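Local coordinates for protein Protease/Reverse transcriptase/ribonuclease H (Eastern chimpanzee simian foamy virus, PDB 7KSF) that combines an aspartic protease, probably for viral maturation, with a reverse transcriptase that copies RNA into DNA and a ribonuclease H that degrades RNA in hybrids, at residues L3-A8 with Q92-T97; I25-E30 with Y78-P83; F60-R65 with P87-Q92; G252-P257 with Y275-L280. The protein carries 1 engineered substitution. All coordinates share one frame; numbering follows the deposited sequence.

Contact 1. Residues L3-A8 with Q92-T97; sequences LQPLPA and QPLQLT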
loop_
_atom_site.group_PDB
_atom_site.type_symbol
_atom_site.label_atom_id
_atom_site.label_comp_id
_atom_site.label_asym_id
_atom_site.label_seq_id
_atom_site.Cartn_x
_atom_site.Cartn_y
_atom_site.Cartn_z
ATOM N N LEU A 3 3.422 9.379 29.178
ATOM C CA LEU A 3 4.444 9.866 30.090
ATOM C C LEU A 3 5.731 9.084 29.889
ATOM O O LEU A 3 5.712 7.858 29.732
ATOM C CB LEU A 3 3.980 9.758 31.542
ATOM C CG LEU A 3 2.635 10.431 31.822
ATOM C CD1 LEU A 3 2.326 10.412 33.310
ATOM C CD2 LEU A 3 2.621 11.852 31.279
ATOM N N GLN A 4 6.844 9.802 29.887
ATOM C CA GLN A 4 8.135 9.177 29.644
ATOM C C GLN A 4 8.467 8.209 30.775
ATOM O O GLN A 4 8.370 8.581 31.951
ATOM C CB GLN A 4 9.222 10.238 29.517
ATOM C CG GLN A 4 10.577 9.696 29.107
ATOM C CD GLN A 4 11.536 10.791 28.693
ATOM O OE1 GLN A 4 12.554 10.535 28.054
ATOM N NE2 GLN A 4 11.211 12.029 29.054
ATOM N N PRO A 5 8.843 6.975 30.468
ATOM C CA PRO A 5 9.252 6.047 31.525
ATOM C C PRO A 5 10.539 6.510 32.187
ATOM O O PRO A 5 11.375 7.181 31.578
ATOM C CB PRO A 5 9.452 4.723 30.783
ATOM C CG PRO A 5 9.744 5.125 29.380
ATOM C CD PRO A 5 8.941 6.368 29.129
ATOM N N LEU A 6 10.686 6.135 33.454
ATOM C CA LEU A 6 11.784 6.599 34.275
ATOM C C LEU A 6 12.659 5.423 34.688
ATOM O O LEU A 6 12.144 4.438 35.237
ATOM C CB LEU A 6 11.249 7.316 35.518
ATOM C CG LEU A 6 10.119 8.295 35.196
ATOM C CD1 LEU A 6 9.264 8.560 36.421
ATOM C CD2 LEU A 6 10.682 9.594 34.636
ATOM N N PRO A 7 13.968 5.482 34.447
ATOM C CA PRO A 7 14.832 4.363 34.848
ATOM C C PRO A 7 14.898 4.233 36.360
ATOM O O PRO A 7 15.004 5.227 37.084
ATOM C CB PRO A 7 16.195 4.738 34.255
ATOM C CG PRO A 7 16.156 6.226 34.140
ATOM C CD PRO A 7 14.728 6.573 33.818
ATOM N N ALA A 8 14.829 2.994 36.838
ATOM C CA ALA A 8 14.803 2.747 38.272
ATOM C C ALA A 8 15.359 1.363 38.563
ATOM O O ALA A 8 15.163 0.427 37.786
ATOM C CB ALA A 8 13.381 2.872 38.830
ATOM N N GLN A 92 6.671 14.580 33.396
ATOM C CA GLN A 92 7.018 15.218 32.138
ATOM C C GLN A 92 6.567 14.343 30.978
ATOM O O GLN A 92 6.603 13.108 31.079
ATOM C CB GLN A 92 8.530 15.473 32.042
ATOM C CG GLN A 92 9.066 16.441 33.087
ATOM C CD GLN A 92 10.527 16.781 32.869
ATOM O OE1 GLN A 92 11.123 16.398 31.860
ATOM N NE2 GLN A 92 11.115 17.507 33.813
ATOM N N PRO A 93 6.132 14.946 29.875
ATOM C CA PRO A 93 5.680 14.147 28.730
ATOM C C PRO A 93 6.830 13.378 28.098
ATOM O O PRO A 93 8.009 13.651 28.335
ATOM C CB PRO A 93 5.109 15.196 27.767
ATOM C CG PRO A 93 5.796 16.466 28.143
ATOM C CD PRO A 93 5.998 16.391 29.630
ATOM N N LEU A 94 6.466 12.391 27.287
ATOM C CA LEU A 94 7.468 11.611 26.580
ATOM C C LEU A 94 8.073 12.438 25.453
ATOM O O LEU A 94 7.367 13.137 24.724
ATOM C CB LEU A 94 6.853 10.329 26.025
ATOM C CG LEU A 94 7.755 9.481 25.131
ATOM C CD1 LEU A 94 8.988 9.000 25.883
ATOM C CD2 LEU A 94 6.974 8.307 24.580
ATOM N N GLN A 95 9.396 12.364 25.323
ATOM C CA GLN A 95 10.128 13.115 24.307
ATOM C C GLN A 95 11.129 12.176 23.651
ATOM O O GLN A 95 12.118 11.782 24.279
ATOM C CB GLN A 95 10.835 14.329 24.915
ATOM C CG GLN A 95 9.900 15.390 25.488
ATOM C CD GLN A 95 9.564 16.483 24.491
ATOM O OE1 GLN A 95 10.398 16.877 23.675
ATOM N NE2 GLN A 95 8.330 16.982 24.548
ATOM N N LEU A 96 10.878 11.820 22.398
ATOM C CA LEU A 96 11.751 10.931 21.656
ATOM C C LEU A 96 12.464 11.782 20.606
ATOM O O LEU A 96 12.426 13.017 20.656
ATOM C CB LEU A 96 10.906 9.896 20.909
ATOM C CG LEU A 96 10.167 8.893 21.804
ATOM C CD1 LEU A 96 9.302 7.993 20.953
ATOM C CD2 LEU A 96 11.152 8.076 22.622
ATOM N N THR A 97 13.130 11.102 19.556
ATOM C CA THR A 97 14.145 11.748 18.732
ATOM C C THR A 97 13.527 12.647 17.669
ATOM O O THR A 97 13.734 13.864 17.678
ATOM C CB THR A 97 15.037 10.693 18.083
ATOM O OG1 THR A 97 15.511 9.783 19.087
ATOM C CG2 THR A 97 16.227 11.358 17.414
#

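Contact 2. Residues I25-E30 with Y78-P83; sequences ITCIPE and YILLSP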
loop_
_atom_site.group_PDB
_atom_site.type_symbol
_atom_site.label_atom_id
_atom_site.label_comp_id
_atom_site.label_asym_id
_atom_site.label_seq_id
_atom_site.Cartn_x
_atom_site.Cartn_y
_atom_site.Cartn_z
ATOM N N ILE A 25 -1.665 3.813 46.063
ATOM C CA ILE A 25 -0.261 3.694 46.440
ATOM C C ILE A 25 0.533 3.026 45.329
ATOM O O ILE A 25 -0.027 2.587 44.319
ATOM C CB ILE A 25 -0.105 2.929 47.765
ATOM C CG1 ILE A 25 -0.661 1.511 47.634
ATOM C CG2 ILE A 25 -0.788 3.680 48.896
ATOM C CD1 ILE A 25 -0.351 0.630 48.822
ATOM N N THR A 26 1.847 2.938 45.520
ATOM C CA THR A 26 2.735 2.449 44.472
ATOM C C THR A 26 2.628 0.937 44.333
ATOM O O THR A 26 2.689 0.201 45.322
ATOM C CB THR A 26 4.178 2.854 44.781
ATOM O OG1 THR A 26 4.310 4.277 44.672
ATOM C CG2 THR A 26 5.143 2.186 43.811
ATOM N N CYS A 27 2.460 0.477 43.097
ATOM C CA CYS A 27 2.481 -0.942 42.778
ATOM C C CYS A 27 3.891 -1.377 42.412
ATOM O O CYS A 27 4.700 -0.585 41.919
ATOM C CB CYS A 27 1.526 -1.259 41.628
ATOM S SG CYS A 27 -0.220 -1.009 41.997
ATOM N N ILE A 28 4.176 -2.652 42.651
ATOM C CA ILE A 28 5.504 -3.209 42.407
ATOM C C ILE A 28 5.324 -4.592 41.792
ATOM O O ILE A 28 4.384 -5.307 42.171
ATOM C CB ILE A 28 6.328 -3.253 43.705
ATOM C CG1 ILE A 28 6.885 -1.861 44.023
ATOM C CG2 ILE A 28 7.444 -4.308 43.633
ATOM C CD1 ILE A 28 7.884 -1.830 45.173
ATOM N N PRO A 29 6.141 -4.983 40.806
ATOM C CA PRO A 29 6.055 -6.351 40.279
ATOM C C PRO A 29 6.072 -7.389 41.395
ATOM O O PRO A 29 6.809 -7.267 42.375
ATOM C CB PRO A 29 7.294 -6.463 39.387
ATOM C CG PRO A 29 7.520 -5.073 38.920
ATOM C CD PRO A 29 7.069 -4.148 40.023
ATOM N N GLU A 30 5.246 -8.426 41.219
ATOM C CA GLU A 30 4.977 -9.377 42.296
ATOM C C GLU A 30 6.225 -10.139 42.731
ATOM O O GLU A 30 6.347 -10.502 43.907
ATOM C CB GLU A 30 3.887 -10.362 41.853
ATOM C CG GLU A 30 2.510 -9.738 41.658
ATOM C CD GLU A 30 1.483 -10.733 41.147
ATOM O OE1 GLU A 30 1.881 -11.853 40.769
ATOM O OE2 GLU A 30 0.278 -10.393 41.120
ATOM N N TYR A 78 6.186 -3.246 34.987
ATOM C CA TYR A 78 6.589 -1.883 35.287
ATOM C C TYR A 78 6.177 -1.515 36.708
ATOM O O TYR A 78 5.321 -2.162 37.319
ATOM C CB TYR A 78 5.974 -0.896 34.288
ATOM C CG TYR A 78 4.477 -0.746 34.423
ATOM C CD1 TYR A 78 3.612 -1.638 33.798
ATOM C CD2 TYR A 78 3.926 0.283 35.176
ATOM C CE1 TYR A 78 2.239 -1.504 33.920
ATOM C CE2 TYR A 78 2.558 0.421 35.304
ATOM C CZ TYR A 78 1.718 -0.473 34.677
ATOM O OH TYR A 78 0.353 -0.342 34.800
ATOM N N ILE A 79 6.798 -0.462 37.229
ATOM C CA ILE A 79 6.518 0.038 38.569
ATOM C C ILE A 79 5.547 1.207 38.420
ATOM O O ILE A 79 5.942 2.313 38.044
ATOM C CB ILE A 79 7.791 0.456 39.306
ATOM C CG1 ILE A 79 8.721 -0.743 39.490
ATOM C CG2 ILE A 79 7.447 1.066 40.651
ATOM C CD1 ILE A 79 10.022 -0.402 40.190
ATOM N N LEU A 80 4.272 0.956 38.701
ATOM C CA LEU A 80 3.279 2.024 38.740
ATOM C C LEU A 80 3.581 2.917 39.936
ATOM O O LEU A 80 3.378 2.514 41.086
ATOM C CB LEU A 80 1.872 1.442 38.828
ATOM C CG LEU A 80 0.714 2.434 38.700
ATOM C CD1 LEU A 80 0.691 3.055 37.313
ATOM C CD2 LEU A 80 -0.607 1.752 39.011
ATOM N N LEU A 81 4.067 4.123 39.669
ATOM C CA LEU A 81 4.628 4.983 40.702
ATOM C C LEU A 81 3.578 5.981 41.178
ATOM O O LEU A 81 3.080 6.790 40.388
ATOM C CB LEU A 81 5.859 5.715 40.172
ATOM C CG LEU A 81 6.652 6.538 41.184
ATOM C CD1 LEU A 81 6.986 5.693 42.403
ATOM C CD2 LEU A 81 7.916 7.064 40.530
ATOM N N SER A 82 3.255 5.924 42.466
ATOM C CA SER A 82 2.323 6.886 43.035
ATOM C C SER A 82 2.964 8.272 43.055
ATOM O O SER A 82 4.149 8.404 43.375
ATOM C CB SER A 82 1.915 6.468 44.448
ATOM O OG SER A 82 0.918 7.325 44.971
ATOM N N PRO A 83 2.209 9.322 42.720
ATOM C CA PRO A 83 2.812 10.665 42.660
ATOM C C PRO A 83 3.236 11.194 44.012
ATOM O O PRO A 83 4.149 12.025 44.092
ATOM C CB PRO A 83 1.693 11.514 42.051
ATOM C CG PRO A 83 0.443 10.831 42.490
ATOM C CD PRO A 83 0.760 9.357 42.472
#

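Contact 3. Residues F60-R65 with P87-Q92; sequences FKVKGR and PWLTQQ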
loop_
_atom_site.group_PDB
_atom_site.type_symbol
_atom_site.label_atom_id
_atom_site.label_comp_id
_atom_site.label_asym_id
_atom_site.label_seq_id
_atom_site.Cartn_x
_atom_site.Cartn_y
_atom_site.Cartn_z
ATOM N N PHE A 60 13.908 1.596 47.077
ATOM C CA PHE A 60 14.348 1.420 45.703
ATOM C C PHE A 60 14.882 2.746 45.179
ATOM O O PHE A 60 14.559 3.815 45.697
ATOM C CB PHE A 60 13.212 0.903 44.813
ATOM C CG PHE A 60 11.968 1.740 44.878
ATOM C CD1 PHE A 60 11.784 2.798 44.003
ATOM C CD2 PHE A 60 10.983 1.470 45.813
ATOM C CE1 PHE A 60 10.641 3.569 44.058
ATOM C CE2 PHE A 60 9.838 2.239 45.876
ATOM C CZ PHE A 60 9.667 3.290 44.996
ATOM N N LYS A 61 15.702 2.659 44.137
ATOM C CA LYS A 61 16.293 3.831 43.515
ATOM C C LYS A 61 15.434 4.308 42.352
ATOM O O LYS A 61 14.928 3.502 41.568
ATOM C CB LYS A 61 17.708 3.529 43.015
ATOM C CG LYS A 61 18.691 3.137 44.100
ATOM C CD LYS A 61 20.061 2.845 43.506
ATOM C CE LYS A 61 21.045 2.398 44.577
ATOM N NZ LYS A 61 22.382 2.075 44.004
ATOM N N VAL A 62 15.273 5.624 42.252
ATOM C CA VAL A 62 14.629 6.266 41.109
ATOM C C VAL A 62 15.631 7.263 40.548
ATOM O O VAL A 62 15.962 8.258 41.207
ATOM C CB VAL A 62 13.313 6.954 41.493
ATOM C CG1 VAL A 62 12.799 7.797 40.338
ATOM C CG2 VAL A 62 12.277 5.919 41.897
ATOM N N LYS A 63 16.127 6.992 39.336
ATOM C CA LYS A 63 17.176 7.794 38.705
ATOM C C LYS A 63 18.435 7.861 39.566
ATOM O O LYS A 63 19.213 8.814 39.474
ATOM C CB LYS A 63 16.687 9.210 38.380
ATOM C CG LYS A 63 15.659 9.293 37.268
ATOM C CD LYS A 63 15.313 10.739 36.954
ATOM C CE LYS A 63 14.413 10.832 35.734
ATOM N NZ LYS A 63 14.114 12.237 35.346
ATOM N N GLY A 64 18.648 6.857 40.416
ATOM C CA GLY A 64 19.802 6.813 41.285
ATOM C C GLY A 64 19.546 7.213 42.725
ATOM O O GLY A 64 20.382 6.914 43.587
ATOM N N ARG A 65 18.427 7.877 43.013
ATOM C CA ARG A 65 18.095 8.297 44.369
ATOM C C ARG A 65 17.122 7.306 44.996
ATOM O O ARG A 65 16.118 6.941 44.377
ATOM C CB ARG A 65 17.490 9.702 44.380
ATOM C CG ARG A 65 18.497 10.818 44.170
ATOM C CD ARG A 65 17.957 12.150 44.664
ATOM N NE ARG A 65 17.623 12.106 46.084
ATOM C CZ ARG A 65 17.214 13.158 46.789
ATOM N NH1 ARG A 65 17.094 14.343 46.207
ATOM N NH2 ARG A 65 16.930 13.026 48.078
ATOM N N PRO A 87 7.777 13.313 45.710
ATOM C CA PRO A 87 7.360 14.711 45.584
ATOM C C PRO A 87 8.343 15.546 44.782
ATOM O O PRO A 87 7.950 16.521 44.137
ATOM C CB PRO A 87 7.283 15.181 47.042
ATOM C CG PRO A 87 8.318 14.366 47.729
ATOM C CD PRO A 87 8.330 13.019 47.044
ATOM N N TRP A 88 9.625 15.173 44.813
ATOM C CA TRP A 88 10.628 15.937 44.079
ATOM C C TRP A 88 10.466 15.755 42.575
ATOM O O TRP A 88 10.367 16.734 41.828
ATOM C CB TRP A 88 12.034 15.536 44.525
ATOM C CG TRP A 88 12.248 14.059 44.576
ATOM C CD1 TRP A 88 11.850 13.210 45.564
ATOM C CD2 TRP A 88 12.920 13.250 43.600
ATOM N NE1 TRP A 88 12.227 11.924 45.266
ATOM C CE2 TRP A 88 12.886 11.922 44.068
ATOM C CE3 TRP A 88 13.545 13.520 42.379
ATOM C CZ2 TRP A 88 13.450 10.865 43.357
ATOM C CZ3 TRP A 88 14.106 12.471 41.675
ATOM C CH2 TRP A 88 14.054 11.159 42.165
ATOM N N LEU A 89 10.432 14.510 42.116
ATOM C CA LEU A 89 10.299 14.245 40.691
ATOM C C LEU A 89 8.914 14.641 40.201
ATOM O O LEU A 89 7.898 14.278 40.804
ATOM C CB LEU A 89 10.563 12.772 40.402
ATOM C CG LEU A 89 10.287 12.280 38.985
ATOM C CD1 LEU A 89 11.157 13.021 37.985
ATOM C CD2 LEU A 89 10.532 10.786 38.918
ATOM N N THR A 90 8.877 15.389 39.104
ATOM C CA THR A 90 7.638 15.848 38.502
ATOM C C THR A 90 7.352 15.062 37.232
ATOM O O THR A 90 8.240 14.440 36.641
ATOM C CB THR A 90 7.705 17.349 38.195
ATOM O OG1 THR A 90 6.533 17.745 37.471
ATOM C CG2 THR A 90 8.938 17.673 37.362
ATOM N N GLN A 91 6.089 15.088 36.820
ATOM C CA GLN A 91 5.674 14.413 35.601
ATOM C C GLN A 91 6.070 15.239 34.385
ATOM O O GLN A 91 5.840 16.454 34.342
ATOM C CB GLN A 91 4.167 14.171 35.615
ATOM C CG GLN A 91 3.581 13.688 34.300
ATOM C CD GLN A 91 3.059 14.824 33.439
ATOM O OE1 GLN A 91 3.260 14.845 32.225
ATOM N NE2 GLN A 91 2.379 15.776 34.068
ATOM N N GLN A 92 6.671 14.580 33.396
ATOM C CA GLN A 92 7.018 15.218 32.138
ATOM C C GLN A 92 6.567 14.343 30.978
ATOM O O GLN A 92 6.603 13.108 31.079
ATOM C CB GLN A 92 8.530 15.473 32.042
ATOM C CG GLN A 92 9.066 16.441 33.087
ATOM C CD GLN A 92 10.527 16.781 32.869
ATOM O OE1 GLN A 92 11.123 16.398 31.860
ATOM N NE2 GLN A 92 11.115 17.507 33.813
#

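Contact 4. Residues G252-P257 with Y275-L280; sequences GFWAHP and YCWTRL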
loop_
_atom_site.group_PDB
_atom_site.type_symbol
_atom_site.label_atom_id
_atom_site.label_comp_id
_atom_site.label_asym_id
_atom_site.label_seq_id
_atom_site.Cartn_x
_atom_site.Cartn_y
_atom_site.Cartn_z
ATOM N N GLY A 252 1.787 -2.506 16.085
ATOM C CA GLY A 252 1.016 -2.776 17.288
ATOM C C GLY A 252 1.614 -3.866 18.154
ATOM O O GLY A 252 1.493 -3.833 19.381
ATOM N N PHE A 253 2.272 -4.847 17.532
ATOM C CA PHE A 253 2.935 -5.885 18.311
ATOM C C PHE A 253 3.976 -5.308 19.263
ATOM O O PHE A 253 4.318 -5.961 20.253
ATOM C CB PHE A 253 3.574 -6.917 17.380
ATOM C CG PHE A 253 4.061 -6.345 16.086
ATOM C CD1 PHE A 253 5.162 -5.510 16.062
ATOM C CD2 PHE A 253 3.421 -6.648 14.896
ATOM C CE1 PHE A 253 5.614 -4.978 14.872
ATOM C CE2 PHE A 253 3.870 -6.119 13.705
ATOM C CZ PHE A 253 4.968 -5.281 13.691
ATOM N N TRP A 254 4.468 -4.095 19.004
ATOM C CA TRP A 254 5.325 -3.431 19.978
ATOM C C TRP A 254 4.547 -2.893 21.173
ATOM O O TRP A 254 5.165 -2.368 22.103
ATOM C CB TRP A 254 6.102 -2.292 19.317
ATOM C CG TRP A 254 7.173 -2.760 18.380
ATOM C CD1 TRP A 254 7.663 -4.029 18.265
ATOM C CD2 TRP A 254 7.885 -1.969 17.418
ATOM N NE1 TRP A 254 8.632 -4.078 17.295
ATOM C CE2 TRP A 254 8.788 -2.825 16.761
ATOM C CE3 TRP A 254 7.844 -0.620 17.052
ATOM C CZ2 TRP A 254 9.645 -2.377 15.756
ATOM C CZ3 TRP A 254 8.694 -0.178 16.058
ATOM C CH2 TRP A 254 9.583 -1.053 15.420
ATOM N N ALA A 255 3.221 -3.007 21.182
ATOM C CA ALA A 255 2.448 -2.555 22.332
ATOM C C ALA A 255 2.156 -3.674 23.322
ATOM O O ALA A 255 1.946 -3.397 24.507
ATOM C CB ALA A 255 1.129 -1.922 21.876
ATOM N N HIS A 256 2.145 -4.923 22.865
ATOM C CA HIS A 256 1.860 -6.059 23.732
ATOM C C HIS A 256 3.130 -6.503 24.438
ATOM O O HIS A 256 4.065 -6.964 23.769
ATOM C CB HIS A 256 1.287 -7.213 22.933
ATOM C CG HIS A 256 -0.124 -6.993 22.486
ATOM N ND1 HIS A 256 -0.478 -5.985 21.613
ATOM C CD2 HIS A 256 -1.269 -7.656 22.780
ATOM C CE1 HIS A 256 -1.782 -6.034 21.396
ATOM N NE2 HIS A 256 -2.283 -7.041 22.091
ATOM N N PRO A 257 3.217 -6.394 25.760
ATOM C CA PRO A 257 4.413 -6.861 26.463
ATOM C C PRO A 257 4.402 -8.367 26.663
ATOM O O PRO A 257 3.349 -8.999 26.773
ATOM C CB PRO A 257 4.338 -6.123 27.803
ATOM C CG PRO A 257 2.878 -5.957 28.040
ATOM C CD PRO A 257 2.244 -5.775 26.678
ATOM N N TYR A 275 20.683 -7.388 23.423
ATOM C CA TYR A 275 19.458 -6.783 23.927
ATOM C C TYR A 275 18.320 -7.794 23.861
ATOM O O TYR A 275 18.432 -8.851 23.241
ATOM C CB TYR A 275 19.094 -5.520 23.138
ATOM C CG TYR A 275 20.006 -4.343 23.403
ATOM C CD1 TYR A 275 20.980 -3.972 22.484
ATOM C CD2 TYR A 275 19.895 -3.605 24.574
ATOM C CE1 TYR A 275 21.816 -2.893 22.721
ATOM C CE2 TYR A 275 20.728 -2.527 24.822
ATOM C CZ TYR A 275 21.684 -2.176 23.892
ATOM O OH TYR A 275 22.513 -1.104 24.134
ATOM N N CYS A 276 17.210 -7.455 24.517
ATOM C CA CYS A 276 16.032 -8.309 24.537
ATOM C C CYS A 276 14.781 -7.454 24.385
ATOM O O CYS A 276 14.783 -6.253 24.669
ATOM C CB CYS A 276 15.959 -9.137 25.826
ATOM S SG CYS A 276 17.260 -10.377 25.983
ATOM N N TRP A 277 13.705 -8.094 23.935
ATOM C CA TRP A 277 12.446 -7.412 23.667
ATOM C C TRP A 277 11.526 -7.492 24.877
ATOM O O TRP A 277 11.278 -8.579 25.408
ATOM C CB TRP A 277 11.747 -8.014 22.446
ATOM C CG TRP A 277 12.360 -7.623 21.147
ATOM C CD1 TRP A 277 13.373 -8.260 20.495
ATOM C CD2 TRP A 277 11.995 -6.506 20.330
ATOM N NE1 TRP A 277 13.665 -7.606 19.323
ATOM C CE2 TRP A 277 12.833 -6.525 19.199
ATOM C CE3 TRP A 277 11.043 -5.488 20.448
ATOM C CZ2 TRP A 277 12.747 -5.569 18.190
ATOM C CZ3 TRP A 277 10.960 -4.540 19.445
ATOM C CH2 TRP A 277 11.806 -4.588 18.332
ATOM N N THR A 278 11.023 -6.334 25.307
ATOM C CA THR A 278 9.977 -6.299 26.322
ATOM C C THR A 278 8.611 -6.605 25.723
ATOM O O THR A 278 7.760 -7.203 26.393
ATOM C CB THR A 278 9.956 -4.928 27.004
ATOM O OG1 THR A 278 11.225 -4.681 27.620
ATOM C CG2 THR A 278 8.866 -4.864 28.064
ATOM N N ARG A 279 8.395 -6.225 24.472
ATOM C CA ARG A 279 7.123 -6.392 23.792
ATOM C C ARG A 279 7.253 -7.441 22.693
ATOM O O ARG A 279 8.332 -7.983 22.440
ATOM C CB ARG A 279 6.652 -5.054 23.220
ATOM C CG ARG A 279 6.970 -3.864 24.108
ATOM C CD ARG A 279 6.141 -3.874 25.380
ATOM N NE ARG A 279 6.281 -2.628 26.129
ATOM C CZ ARG A 279 5.620 -1.510 25.845
ATOM N NH1 ARG A 279 4.781 -1.482 24.822
ATOM N NH2 ARG A 279 5.806 -0.423 26.579
ATOM N N LEU A 280 6.136 -7.726 22.036
ATOM C CA LEU A 280 6.156 -8.665 20.924
ATOM C C LEU A 280 6.986 -8.088 19.780
ATOM O O LEU A 280 6.843 -6.907 19.444
ATOM C CB LEU A 280 4.739 -8.964 20.433
ATOM C CG LEU A 280 3.759 -9.695 21.351
ATOM C CD1 LEU A 280 2.385 -9.703 20.709
ATOM C CD2 LEU A 280 4.224 -11.115 21.627
#

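Contact 1. Residues L3-A8 with Q92-T97
Q4 and L94 carry this contact, and their side chains cross at about a right angle. The aliphatic part of Q4 does the touching: its CG meets L94 CD1 at 3.7 Å, and its CB lies 3.7 Å from L94 CA. Q4 CG stands anti to the backbone N (chi1 -173°), and the chain runs on extended from there. This carries the amide along the backbone of 93-95. Q4 NE2 is 3.7 Å from P93 O. The same methyl, L94 CD1, meets the ring of P5 at CD, 4.2 Å away. L3 is bridged to P93 by backbone, with CA atoms 4.7 Å apart, and its CB points away. The bridge rests on a backbone bond from L94 to L2, just before this segment; between 3-8 and 92-97 themselves there is no hydrogen bond. Q4 also touches K183 of helix 171-184, whose NZ makes a weak hydrogen bond to Q95 O. This surface contact joins the approach to the first strand, 6-9, of a retroviral-type aspartic protease to the connection between strand 79-81 and helix 102-112. In dimeric retroviral proteases the chain termini build the subunit interface; here the N-terminal segment pairs within one chain.

Contact 2. Residues I25-E30 with Y78-P83
Strand 26-29 and strand 79-81 run antiparallel, with axes 4.9 Å apart and an angle of 171° between them. They belong to the curled beta sheet of a retroviral-type aspartic protease. The backbone pairing is sparse. C27 N bonds to L80 O at 3.0 Å. The second bond uses a side chain: S82 N donates to T26 OG1 at 2.9 Å, with a fairly straight N-H...O angle of 160°. T26 OG1 can do this because it sits beside its own backbone N (chi1 -68°), facing the end of the other strand. The same hydroxyl is hydrogen-bonded to D85, so T26 ties together S82 and the residues that follow it. S82 points at the other strand, and its OG bonds to T24 O, just before I25. The methyl branch T26 CG2 is anti to the backbone N and meets I79 CG2 at 4.1 Å. I79 splits its branches: CG2 lies near C27 O, while CG1 touches P29 CD at 3.8 Å, the two side chains crossing at about a right angle. I79 and P29 both rest on L15 of strand 14-19, so this group is buried in the sheet's interior packing. Elsewhere in the contact, C27 and L80 meet CB to CB at 3.9 Å, and C27 SG ends 4.1 Å from L80 CD2.

Contact 3. Residues F60-R65 with P87-Q92
V62 O is approached by two groups. R65 N bonds to it at 3.1 Å and closes a type I' turn, while the indole of W88 brings its edge up to it, with CH2 3.6 Å away and the oxygen near the ring plane. The turn, V62 to R65, joins strands 52-62 and 65-74 into a tight hairpin. K63 and G64 take the left-handed backbone angles that this turn needs. From the hairpin, V62 points at the loop 87-92. Its CG1 is anti to the backbone N (chi1 171°) and reaches two partners there. W88 CH2 lies 4.0 Å from it on an oblique approach. L89 CD2 lies 4.0 Å from it too, with the V62 and L89 side chains at about a right angle. The other methyl of L89, CD1, meets the end of K63, whose fully extended chain brings NZ to 4.0 Å. R65 comes to W88 from above the indole. Its CZ is 5.3 Å from the centroid of the five-membered ring and 7° off the ring normal. At that distance any cation-pi attraction is slight. L6 of strand 6-9 touches both K63 and L89, so the loop also packs against the first strand of the protease part. No hydrogen bond passes between the two segments. The contact therefore probably rests on apolar packing of V62 with W88 and L89; K63 and R65 add little directional hold.

Contact 4. Residues G252-P257 with Y275-L280
L280, R279 and W254 bury the most surface here. L280 holds the segments together by backbone and side chain alike. Its N bonds to H256 O at 2.8 Å. Its CD1 packs on H256 CB at 3.5 Å, and its CB faces F253 CB at 3.9 Å. L280 O sits at the edge of the W254 indole, in the ring plane, next to CD1.

R279 bends at chi2 (-69°), which folds its chain back along segment 254-257. CD rests on P257 CA at 3.6 Å, and the guanidinium swings round to W254 O. The bond from R279 NH1 to W254 O, at 2.9 Å, is weak because it is bent. NH1 also bonds G142 O, so two carbonyls probably help to offset the charge of this buried group. P257 and R279 are also bridged by backbone.

W254 turns its indole toward W277. The planes are within 24° of parallel, but the rings are strongly offset, with little face-to-face overlap; the two centroids, of the W254 five-membered and W277 six-membered rings, are 4.9 Å apart. W277 is backed by M210 and L212 of strand 208-212.

Segment 252-257 follows strand 243-249 of the reverse transcriptase, and 275-280 is the end of strand 273-277 and the residues after it. By family resemblance, F253 probably stands at the aromatic steric-gate position beside the nucleotide site of the polymerase palm, and Q282, which it touches, belongs to the L-P-Q-G motif that starts at L280.

Contacts 1, 2 and 3 lie in the protease part and reach the same curled sheet. Contact 4 belongs to the reverse transcriptase and is the one probably beside the polymerase nucleotide site. Contacts 1 and 3 touch: their centres are 12 Å apart, they share Q92, and P7 O lies 3.1 Å from K63 N, a probable hydrogen bond. The segments of contacts 2 and 3 alternate and adjoin along the chain; their centres are 13 Å apart, and they do not otherwise touch. The centre of contact 4 is 17, 20 and 25 Å from those of contacts 1, 2 and 3. The calcium ion is bound by G596 and E642 in the ribonuclease H part, outside all four contacts.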